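Local coordinates for DUF3218 domain-containing protein (Pseudomonas aeruginosa, PDB 2IGS), which is of unknown function but forms a largely helical domain belonging to a family grouped in the lysozyme clan, at residues E40-P45 / L96-S101; M167-D172 / A206-L211. All blocks are in the same frame, centred on the assembly; numbering follows the deposited sequence. Where two conformers were deposited one is given.

Contact 1 of 2, residues E40-P45 / L96-S101; sequences EAWDIP and LPLLTS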
loop_
_atom_site.group_PDB
_atom_site.type_symbol
_atom_site.label_atom_id
_atom_site.label_comp_id
_atom_site.label_asym_id
_atom_site.label_seq_id
_atom_site.Cartn_x
_atom_site.Cartn_y
_atom_site.Cartn_z
ATOM N N GLU F 40 -36.169 -3.852 -22.031
ATOM C CA GLU F 40 -35.080 -3.984 -21.072
ATOM C C GLU F 40 -35.240 -3.070 -19.850
ATOM O O GLU F 40 -35.056 -3.510 -18.721
ATOM C CB GLU F 40 -33.707 -3.764 -21.736
ATOM C CG GLU F 40 -32.563 -4.057 -20.780
ATOM C CD GLU F 40 -31.185 -3.945 -21.398
ATOM O OE1 GLU F 40 -31.088 -3.715 -22.614
ATOM O OE2 GLU F 40 -30.191 -4.058 -20.646
ATOM N N ALA F 41 -35.574 -1.807 -20.081
ATOM C CA ALA F 41 -35.824 -0.843 -18.987
ATOM C C ALA F 41 -36.945 -1.311 -18.053
ATOM O O ALA F 41 -36.806 -1.286 -16.832
ATOM C CB ALA F 41 -36.159 0.543 -19.569
ATOM N N TRP F 42 -38.063 -1.744 -18.627
ATOM C CA TRP F 42 -39.252 -2.078 -17.819
ATOM C C TRP F 42 -39.209 -3.506 -17.237
ATOM O O TRP F 42 -40.013 -3.855 -16.384
ATOM C CB TRP F 42 -40.535 -1.782 -18.614
ATOM C CG TRP F 42 -40.808 -0.274 -18.732
ATOM C CD1 TRP F 42 -40.323 0.726 -17.908
ATOM C CD2 TRP F 42 -41.675 0.381 -19.679
ATOM N NE1 TRP F 42 -40.827 1.953 -18.291
ATOM C CE2 TRP F 42 -41.643 1.775 -19.385
ATOM C CE3 TRP F 42 -42.452 -0.070 -20.766
ATOM C CZ2 TRP F 42 -42.358 2.721 -20.139
ATOM C CZ3 TRP F 42 -43.178 0.871 -21.509
ATOM C CH2 TRP F 42 -43.128 2.256 -21.178
ATOM N N ASP F 43 -38.257 -4.320 -17.692
ATOM C CA ASP F 43 -37.895 -5.558 -16.980
ATOM C C ASP F 43 -37.015 -5.346 -15.734
ATOM O O ASP F 43 -36.904 -6.247 -14.895
ATOM C CB ASP F 43 -37.209 -6.569 -17.930
ATOM C CG ASP F 43 -38.203 -7.303 -18.847
ATOM O OD1 ASP F 43 -39.437 -7.263 -18.615
ATOM O OD2 ASP F 43 -37.737 -7.932 -19.821
ATOM N N ILE F 44 -36.401 -4.168 -15.613
ATOM C CA ILE F 44 -35.432 -3.890 -14.533
ATOM C C ILE F 44 -35.896 -4.311 -13.117
ATOM O O ILE F 44 -35.206 -5.107 -12.491
ATOM C CB ILE F 44 -34.827 -2.433 -14.579
ATOM C CG1 ILE F 44 -33.901 -2.242 -15.797
ATOM C CG2 ILE F 44 -34.033 -2.132 -13.320
ATOM C CD1 ILE F 44 -33.349 -0.828 -15.930
ATOM N N PRO F 45 -37.095 -3.851 -12.647
ATOM C CA PRO F 45 -37.583 -4.253 -11.314
ATOM C C PRO F 45 -37.755 -5.747 -11.139
ATOM O O PRO F 45 -37.565 -6.258 -10.036
ATOM C CB PRO F 45 -38.945 -3.582 -11.224
ATOM C CG PRO F 45 -38.830 -2.399 -12.088
ATOM C CD PRO F 45 -38.060 -2.934 -13.289
ATOM N N LEU F 96 -43.771 10.043 -26.308
ATOM C CA LEU F 96 -42.566 9.911 -27.140
ATOM C C LEU F 96 -41.301 10.413 -26.407
ATOM O O LEU F 96 -40.256 9.767 -26.482
ATOM C CB LEU F 96 -42.761 10.545 -28.535
ATOM C CG LEU F 96 -43.957 10.020 -29.356
ATOM C CD1 LEU F 96 -44.061 10.678 -30.720
ATOM C CD2 LEU F 96 -43.954 8.505 -29.516
ATOM N N PRO F 97 -41.395 11.552 -25.679
ATOM C CA PRO F 97 -40.240 11.970 -24.875
ATOM C C PRO F 97 -39.827 10.956 -23.807
ATOM O O PRO F 97 -38.635 10.778 -23.560
ATOM C CB PRO F 97 -40.721 13.277 -24.230
ATOM C CG PRO F 97 -41.786 13.791 -25.184
ATOM C CD PRO F 97 -42.496 12.538 -25.590
ATOM N N LEU F 98 -40.795 10.294 -23.187
ATOM C CA LEU F 98 -40.495 9.214 -22.258
ATOM C C LEU F 98 -39.751 8.078 -22.952
ATOM O O LEU F 98 -38.757 7.574 -22.438
ATOM C CB LEU F 98 -41.770 8.665 -21.606
ATOM C CG LEU F 98 -41.542 7.669 -20.450
ATOM C CD1 LEU F 98 -42.721 7.707 -19.460
ATOM C CD2 LEU F 98 -41.293 6.229 -20.956
ATOM N N LEU F 99 -40.249 7.662 -24.108
ATOM C CA LEU F 99 -39.657 6.543 -24.802
ATOM C C LEU F 99 -38.246 6.869 -25.267
ATOM O O LEU F 99 -37.324 6.073 -25.061
ATOM C CB LEU F 99 -40.529 6.125 -25.970
ATOM C CG LEU F 99 -41.862 5.477 -25.595
ATOM C CD1 LEU F 99 -42.625 5.129 -26.845
ATOM C CD2 LEU F 99 -41.639 4.236 -24.713
ATOM N N THR F 100 -38.104 8.050 -25.877
ATOM C CA THR F 100 -36.818 8.586 -26.319
ATOM C C THR F 100 -35.826 8.670 -25.161
ATOM O O THR F 100 -34.708 8.202 -25.292
ATOM C CB THR F 100 -36.979 9.975 -26.985
ATOM O OG1 THR F 100 -37.821 9.867 -28.143
ATOM C CG2 THR F 100 -35.658 10.516 -27.440
ATOM N N SER F 101 -36.253 9.239 -24.033
ATOM C CA SER F 101 -35.351 9.552 -22.928
ATOM C C SER F 101 -34.850 8.285 -22.240
ATOM O O SER F 101 -33.656 8.168 -21.955
ATOM C CB SER F 101 -35.998 10.538 -21.930
ATOM O OG SER F 101 -36.286 9.958 -20.656
#
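Trp42 meets Leu98 and Leu99 through the far, six-membered part of its indole. The nearest pair is Trp42 CZ2 with Leu98 CD2 at 3.8 Å; the neighbouring ring corner, Trp42 CH2, lies 4.3 Å from Leu99 CD2. Each leucine therefore offers one methyl, and both methyls approach the ring at a slant. Leu98 reaches there because its CG is anti to the backbone N (chi1 -171°), which carries the branch outward from helix 87-113 toward the indole. The CA-CB bond of Leu99 is not aimed at the partner helix, and it is the CD2 branch that closes the gap. The interface is small, 87 Å² over both sides, and wholly apolar.

The pyrrole end of the indole has a polar tether: Trp42 NE1 bonds to Thr204 O, which satisfies the buried N-H and probably helps to fix the rotation of the ring. Tyr20 of helix 12-27 adds an edge-to-face ring contact. Between 40-45 and 96-101, helices 35-48 and 87-113 are bridged by the Trp42 side chain; elsewhere Ala41 meets Met102 and Glu40 pairs with Lys110. Helix 12-27, itself tied to helix 87-113 by the Cys27-Cys91 disulfide, and helix 203-216 also pack against the residues of this buried contact.

Contact 2 of 2, residues M167-D172 / A206-L211; sequences MTLPED and AVTLLL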
loop_
_atom_site.group_PDB
_atom_site.type_symbol
_atom_site.label_atom_id
_atom_site.label_comp_id
_atom_site.label_asym_id
_atom_site.label_seq_id
_atom_site.Cartn_x
_atom_site.Cartn_y
_atom_site.Cartn_z
HETATM N N MSE F 167 -30.163 16.086 -16.299
HETATM C CA MSE F 167 -30.906 14.848 -16.503
HETATM C C MSE F 167 -31.871 14.960 -17.682
HETATM O O MSE F 167 -32.561 15.959 -17.827
HETATM C CB MSE F 167 -31.664 14.475 -15.236
HETATM C CG MSE F 167 -30.771 13.843 -14.192
HETATM SE SE MSE F 167 -31.560 13.696 -12.424
HETATM C CE MSE F 167 -29.894 13.899 -11.491
ATOM N N THR F 168 -31.911 13.933 -18.522
ATOM C CA THR F 168 -32.887 13.864 -19.618
ATOM C C THR F 168 -34.178 13.161 -19.132
ATOM O O THR F 168 -34.194 11.945 -18.874
ATOM C CB THR F 168 -32.289 13.146 -20.843
ATOM O OG1 THR F 168 -31.015 13.717 -21.138
ATOM C CG2 THR F 168 -33.181 13.308 -22.049
ATOM N N LEU F 169 -35.247 13.947 -19.017
ATOM C CA LEU F 169 -36.466 13.534 -18.331
ATOM C C LEU F 169 -37.684 14.260 -18.911
ATOM O O LEU F 169 -37.627 15.482 -19.110
ATOM C CB LEU F 169 -36.304 13.865 -16.849
ATOM C CG LEU F 169 -36.966 13.067 -15.729
ATOM C CD1 LEU F 169 -36.925 11.569 -15.944
ATOM C CD2 LEU F 169 -36.267 13.438 -14.434
ATOM N N PRO F 170 -38.782 13.527 -19.210
ATOM C CA PRO F 170 -39.998 14.220 -19.665
ATOM C C PRO F 170 -40.483 15.238 -18.637
ATOM O O PRO F 170 -40.253 15.061 -17.425
ATOM C CB PRO F 170 -41.036 13.096 -19.816
ATOM C CG PRO F 170 -40.482 11.936 -19.070
ATOM C CD PRO F 170 -38.980 12.070 -19.156
ATOM N N GLU F 171 -41.134 16.287 -19.143
ATOM C CA GLU F 171 -41.653 17.417 -18.365
ATOM C C GLU F 171 -42.337 17.020 -17.055
ATOM O O GLU F 171 -41.996 17.536 -15.986
ATOM C CB GLU F 171 -42.636 18.238 -19.214
ATOM C CG GLU F 171 -41.987 19.108 -20.286
ATOM C CD GLU F 171 -42.995 19.767 -21.233
ATOM O OE1 GLU F 171 -44.094 20.160 -20.777
ATOM O OE2 GLU F 171 -42.678 19.892 -22.436
ATOM N N ASP F 172 -43.298 16.104 -17.154
ATOM C CA ASP F 172 -44.196 15.765 -16.026
ATOM C C ASP F 172 -43.494 15.090 -14.839
ATOM O O ASP F 172 -43.863 15.316 -13.689
ATOM C CB ASP F 172 -45.376 14.920 -16.504
ATOM C CG ASP F 172 -46.378 15.721 -17.326
ATOM O OD1 ASP F 172 -47.134 15.101 -18.103
ATOM O OD2 ASP F 172 -46.422 16.967 -17.190
ATOM N N ALA F 206 -41.324 5.701 -12.639
ATOM C CA ALA F 206 -40.236 5.445 -11.664
ATOM C C ALA F 206 -38.994 4.881 -12.361
ATOM O O ALA F 206 -37.877 5.251 -12.019
ATOM C CB ALA F 206 -40.691 4.497 -10.596
ATOM N N VAL F 207 -39.181 3.975 -13.325
ATOM C CA VAL F 207 -38.031 3.436 -14.051
ATOM C C VAL F 207 -37.411 4.522 -14.952
ATOM O O VAL F 207 -36.197 4.577 -15.086
ATOM C CB VAL F 207 -38.366 2.157 -14.865
ATOM C CG1 VAL F 207 -37.208 1.808 -15.795
ATOM C CG2 VAL F 207 -38.739 0.960 -13.956
ATOM N N THR F 208 -38.249 5.383 -15.544
ATOM C CA THR F 208 -37.787 6.548 -16.330
ATOM C C THR F 208 -36.880 7.471 -15.484
ATOM O O THR F 208 -35.811 7.881 -15.937
ATOM C CB THR F 208 -38.970 7.357 -16.931
ATOM O OG1 THR F 208 -39.890 6.463 -17.561
ATOM C CG2 THR F 208 -38.513 8.380 -17.960
ATOM N N LEU F 209 -37.324 7.782 -14.266
ATOM C CA LEU F 209 -36.584 8.617 -13.338
ATOM C C LEU F 209 -35.274 7.940 -12.978
ATOM O O LEU F 209 -34.214 8.605 -12.983
ATOM C CB LEU F 209 -37.415 8.874 -12.060
ATOM C CG LEU F 209 -36.796 9.629 -10.867
ATOM C CD1 LEU F 209 -36.540 11.100 -11.245
ATOM C CD2 LEU F 209 -37.673 9.550 -9.588
ATOM N N LEU F 210 -35.351 6.631 -12.684
ATOM C CA LEU F 210 -34.193 5.837 -12.274
ATOM C C LEU F 210 -33.052 5.914 -13.292
ATOM O O LEU F 210 -31.901 6.128 -12.931
ATOM C CB LEU F 210 -34.585 4.364 -12.044
ATOM C CG LEU F 210 -33.466 3.407 -11.605
ATOM C CD1 LEU F 210 -33.082 3.646 -10.133
ATOM C CD2 LEU F 210 -33.857 1.950 -11.814
ATOM N N LEU F 211 -33.396 5.711 -14.553
ATOM C CA LEU F 211 -32.429 5.736 -15.638
ATOM C C LEU F 211 -31.905 7.148 -15.906
ATOM O O LEU F 211 -30.740 7.310 -16.208
ATOM C CB LEU F 211 -33.068 5.153 -16.910
ATOM C CG LEU F 211 -33.431 3.667 -16.838
ATOM C CD1 LEU F 211 -34.117 3.202 -18.110
ATOM C CD2 LEU F 211 -32.205 2.814 -16.506
#
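Thr208, whose methyl packs against Leu169 and Pro170, sends its hydroxyl OG1 back along its own helix to bond with Thr204 O. The threonine thus has its polar branch occupied within helix 203-216 while its apolar branch serves the contact. The torsions account for this division: CG2 stands anti to the backbone N, whereas OG1 lies beside that N (chi1 -48°).

On the other side, Pro170 CD comes to 3.9 Å from Thr208 CG2, the CD corner of the proline ring meeting the threonine methyl. Leu169 CD1 lies over the backbone of Thr208 and Leu209, 3.9 Å from Thr208 O and 4.0 Å from Leu209 CA, and beside the Thr208 methyl; Leu169 CD2 reaches Leu209 CD1, also at 4.0 Å. Leu209 starts with its CA-CB bond directed away from 167-172; with CG anti to the backbone N (chi1 174°), the CD1 branch is the one that reaches back to Leu169, and the two side chains cross at a slant. The backbones come nearest at Leu169 and Leu209, with CA atoms 7.0 Å apart.

Pro170 is the N-cap residue of helix 171-177, so the contact sets the approach to that helix against the flank of helix 203-216. Two residues before Pro170, Thr168 O accepts a hydrogen bond from Asn105 ND2 of helix 87-113. The chemistry implies a division of labour: the two segments are joined by van der Waals contact alone, while the polar groups named here, Thr208 OG1 and Thr168 O, bond to Thr204 and Asn105.

How the contacts relate
Both contacts lie in the core of the chain, their centres about 9 Å apart, though Leu169 of contact 2 is partly exposed; no other subunit touches either. Contact 1 pairs two helices and depends on one aromatic ring; contact 2 sets an extended approach to a helix against helix 203-216, and spreads a larger buried area, 163 Å² against 87 Å², over small aliphatic groups. They share a boundary: Leu98 CG of contact 1 lies 3.5 Å from Thr208 OG1 of contact 2, and Ala41 CB is 3.7 Å from Leu211 CD1. Helix 203-216 therefore packs against both helices of contact 1. A weak hydrogen bond from Ser101 OG to Thr168 O links 96-101 and 167-172.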